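Citrate lyase (Yersinia pestis, PDB 3QLL) is a putative citrate lyase beta subunit, probably a magnesium-dependent lyase. Local coordinates at residues L186-A191 / I225-F230. Numbering follows the deposited sequence.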
ATOM      1  N   LEU A 186       6.591 -13.397  11.559  1.00 52.64           N
ATOM      2  CA  LEU A 186       5.677 -12.389  12.072  1.00 45.38           C
ATOM      3  C   LEU A 186       4.206 -12.848  11.896  1.00 43.68           C
ATOM      4  O   LEU A 186       3.800 -13.286  10.814  1.00 45.47           O
ATOM      5  CB  LEU A 186       5.902 -11.068  11.355  1.00 38.64           C
ATOM      6  CG  LEU A 186       7.230 -10.362  11.628  1.00 40.04           C
ATOM      7  CD1 LEU A 186       7.367  -9.141  10.721  1.00 34.17           C
ATOM      8  CD2 LEU A 186       7.337  -9.945  13.134  1.00 30.76           C
ATOM      9  N   ILE A 187       3.412 -12.666  12.936  1.00 42.24           N
ATOM     10  CA  ILE A 187       1.999 -12.925  12.892  1.00 41.47           C
ATOM     11  C   ILE A 187       1.247 -11.590  12.651  1.00 47.82           C
ATOM     12  O   ILE A 187       1.652 -10.541  13.156  1.00 43.25           O
ATOM     13  CB  ILE A 187       1.499 -13.579  14.220  1.00 52.40           C
ATOM     14  CG1 ILE A 187       2.192 -14.922  14.446  1.00 42.91           C
ATOM     15  CG2 ILE A 187      -0.001 -13.768  14.211  1.00 51.05           C
ATOM     16  CD1 ILE A 187       1.999 -15.484  15.825  1.00 39.33           C
ATOM     17  N   PHE A 188       0.237 -11.608  11.781  1.00 48.69           N
ATOM     18  CA  PHE A 188      -0.635 -10.450  11.584  1.00 44.68           C
ATOM     19  C   PHE A 188      -1.691 -10.442  12.652  1.00 48.52           C
ATOM     20  O   PHE A 188      -2.345 -11.463  12.910  1.00 46.75           O
ATOM     21  CB  PHE A 188      -1.316 -10.524  10.231  1.00 46.24           C
ATOM     22  CG  PHE A 188      -2.138  -9.302   9.873  1.00 47.34           C
ATOM     23  CD1 PHE A 188      -1.577  -8.030   9.903  1.00 45.31           C
ATOM     24  CD2 PHE A 188      -3.463  -9.438   9.458  1.00 47.90           C
ATOM     25  CE1 PHE A 188      -2.321  -6.902   9.541  1.00 46.04           C
ATOM     26  CE2 PHE A 188      -4.221  -8.306   9.096  1.00 51.39           C
ATOM     27  CZ  PHE A 188      -3.650  -7.043   9.138  1.00 46.75           C
ATOM     28  N   GLY A 189      -1.901  -9.303  13.288  1.00 47.85           N
ATOM     29  CA  GLY A 189      -2.993  -9.248  14.260  1.00 40.74           C
ATOM     30  C   GLY A 189      -4.160  -8.445  13.684  1.00 47.17           C
ATOM     31  O   GLY A 189      -4.298  -7.245  13.994  1.00 42.08           O
ATOM     32  N   ALA A 190      -4.993  -9.092  12.863  1.00 40.03           N
ATOM     33  CA  ALA A 190      -6.080  -8.403  12.133  1.00 49.68           C
ATOM     34  C   ALA A 190      -7.061  -7.669  13.062  1.00 43.44           C
ATOM     35  O   ALA A 190      -7.373  -6.498  12.820  1.00 45.79           O
ATOM     36  CB  ALA A 190      -6.838  -9.386  11.209  1.00 41.69           C
ATOM     37  N   ALA A 191      -7.499  -8.313  14.130  1.00 42.04           N
ATOM     38  CA  ALA A 191      -8.543  -7.727  14.998  1.00 44.69           C
ATOM     39  C   ALA A 191      -8.042  -6.418  15.669  1.00 51.35           C
ATOM     40  O   ALA A 191      -8.782  -5.452  15.749  1.00 49.35           O
ATOM     41  CB  ALA A 191      -9.032  -8.740  16.052  1.00 47.01           C
ATOM     42  N   ILE A 225       2.761 -15.082   9.104  1.00 43.45           N
ATOM     43  CA  ILE A 225       1.704 -15.905   9.641  1.00 50.30           C
ATOM     44  C   ILE A 225       0.401 -15.143   9.770  1.00 50.85           C
ATOM     45  O   ILE A 225       0.324 -14.182  10.533  1.00 43.98           O
ATOM     46  CB  ILE A 225       2.089 -16.469  11.004  1.00 61.33           C
ATOM     47  CG1 ILE A 225       3.437 -17.196  10.903  1.00 54.50           C
ATOM     48  CG2 ILE A 225       0.984 -17.393  11.518  1.00 65.37           C
ATOM     49  CD1 ILE A 225       4.137 -17.337  12.221  1.00 56.79           C
ATOM     50  N   ASP A 226      -0.632 -15.613   9.071  1.00 37.88           N
ATOM     51  CA  ASP A 226      -1.905 -14.911   9.083  1.00 40.75           C
ATOM     52  C   ASP A 226      -2.608 -14.963  10.453  1.00 51.13           C
ATOM     53  O   ASP A 226      -2.429 -15.912  11.254  1.00 48.47           O
ATOM     54  CB  ASP A 226      -2.836 -15.440   7.984  1.00 47.84           C
ATOM     55  CG  ASP A 226      -4.026 -14.506   7.723  1.00 51.65           C
ATOM     56  OD1 ASP A 226      -3.927 -13.275   8.013  1.00 44.06           O
ATOM     57  OD2 ASP A 226      -5.051 -15.007   7.211  1.00 52.24           O
ATOM     58  N   ALA A 227      -3.411 -13.916  10.665  1.00 39.97           N
ATOM     59  CA  ALA A 227      -4.298 -13.769  11.793  1.00 45.44           C
ATOM     60  C   ALA A 227      -5.237 -14.954  11.920  1.00 49.01           C
ATOM     61  O   ALA A 227      -5.529 -15.629  10.931  1.00 52.78           O
ATOM     62  CB  ALA A 227      -5.086 -12.467  11.670  1.00 33.29           C
ATOM     63  N   PRO A 228      -5.694 -15.216  13.155  1.00 50.86           N
ATOM     64  CA  PRO A 228      -6.748 -16.214  13.360  1.00 47.26           C
ATOM     65  C   PRO A 228      -8.079 -15.724  12.789  1.00 58.15           C
ATOM     66  O   PRO A 228      -8.371 -14.523  12.858  1.00 59.80           O
ATOM     67  CB  PRO A 228      -6.843 -16.338  14.887  1.00 45.87           C
ATOM     68  CG  PRO A 228      -6.243 -15.076  15.430  1.00 41.64           C
ATOM     69  CD  PRO A 228      -5.224 -14.604  14.415  1.00 45.38           C
ATOM     70  N   PHE A 229      -8.901 -16.653  12.306  1.00 56.18           N
ATOM     71  CA  PHE A 229     -10.232 -16.303  11.852  1.00 57.79           C
ATOM     72  C   PHE A 229     -11.131 -16.457  13.049  1.00 59.36           C
ATOM     73  O   PHE A 229     -11.119 -17.500  13.699  1.00 62.20           O
ATOM     74  CB  PHE A 229     -10.669 -17.224  10.708  1.00 56.41           C
ATOM     75  CG  PHE A 229     -11.985 -16.847  10.074  1.00 46.34           C
ATOM     76  CD1 PHE A 229     -12.097 -15.754   9.232  1.00 48.58           C
ATOM     77  CD2 PHE A 229     -13.111 -17.651  10.267  1.00 47.38           C
ATOM     78  CE1 PHE A 229     -13.331 -15.418   8.641  1.00 47.41           C
ATOM     79  CE2 PHE A 229     -14.340 -17.336   9.685  1.00 56.99           C
ATOM     80  CZ  PHE A 229     -14.447 -16.218   8.870  1.00 61.77           C
ATOM     81  N   PHE A 230     -11.934 -15.434  13.310  1.00 66.47           N
ATOM     82  CA  PHE A 230     -12.758 -15.344  14.524  1.00 83.01           C
ATOM     83  C   PHE A 230     -13.906 -16.374  14.589  1.00 84.93           C
ATOM     84  O   PHE A 230     -14.069 -17.036  15.613  1.00 91.66           O
ATOM     85  CB  PHE A 230     -13.319 -13.911  14.690  1.00111.02           C
ATOM     86  CG  PHE A 230     -14.380 -13.530  13.667  1.00134.61           C
ATOM     87  CD1 PHE A 230     -14.087 -13.535  12.307  1.00140.16           C
ATOM     88  CD2 PHE A 230     -15.669 -13.180  14.063  1.00142.83           C
ATOM     89  CE1 PHE A 230     -15.055 -13.201  11.361  1.00143.81           C
ATOM     90  CE2 PHE A 230     -16.642 -12.840  13.117  1.00147.92           C
ATOM     91  CZ  PHE A 230     -16.330 -12.850  11.765  1.00147.46           C
TER
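Ile187 and Ile225 pair as parallel neighbours, their CA atoms 4.4 Å apart and both side chains on the same face of the sheet. The backbone of Ile225 grips the other strand on either side of Ile187: Ile225 N gives its hydrogen to Leu186 O at 2.7 Å, and Ile225 O accepts from Phe188 N at 2.9 Å. That carbonyl also receives a CA-H...O contact from Ile187. Along the Ile225 side chain, CB lies 3.6 Å from Leu186 O and also touches Ile187 CG1. A chi1 of -54° sets CG1 beside its own backbone N, where it runs past the same Leu186 O; CG2 rests by Ile187 CG1, and the tip, CD1, ends 3.8 Å from that Ile187 CG1. Farther along, the Phe188 ring lies alongside the Asp226 carboxylate, the two planes only 18° apart, with CD2 4.1 Å from OD1. Asp226 OD1 takes a weak hydrogen bond from Ala227 N; OD1 is also in a salt bridge with Arg210 NE, and OD2 in one with Lys253 NZ, which probably favour an ionised carboxylate. Ala227 then turns its methyl to the first turn of helix 190-197, where its CB meets Ala190 CB at 3.6 Å. Gly189 holds the N-cap position of that helix. The contact joins the sixth and seventh strands of the eight-stranded parallel barrel near their C-terminal ends, the usual active-site end of a TIM barrel; the side chain of Phe188 is about 7 Å from that of Glu165, a predicted magnesium ligand. Strand 159-164 lies on the other edge of strand 183-188, with backbone bonds to Ile187, and strand 252-255 bonds to Asp226, while helix 203-220, within the crossover connection, packs against Leu186, Phe188 and Ala190, and helix 235-248 against Asp226.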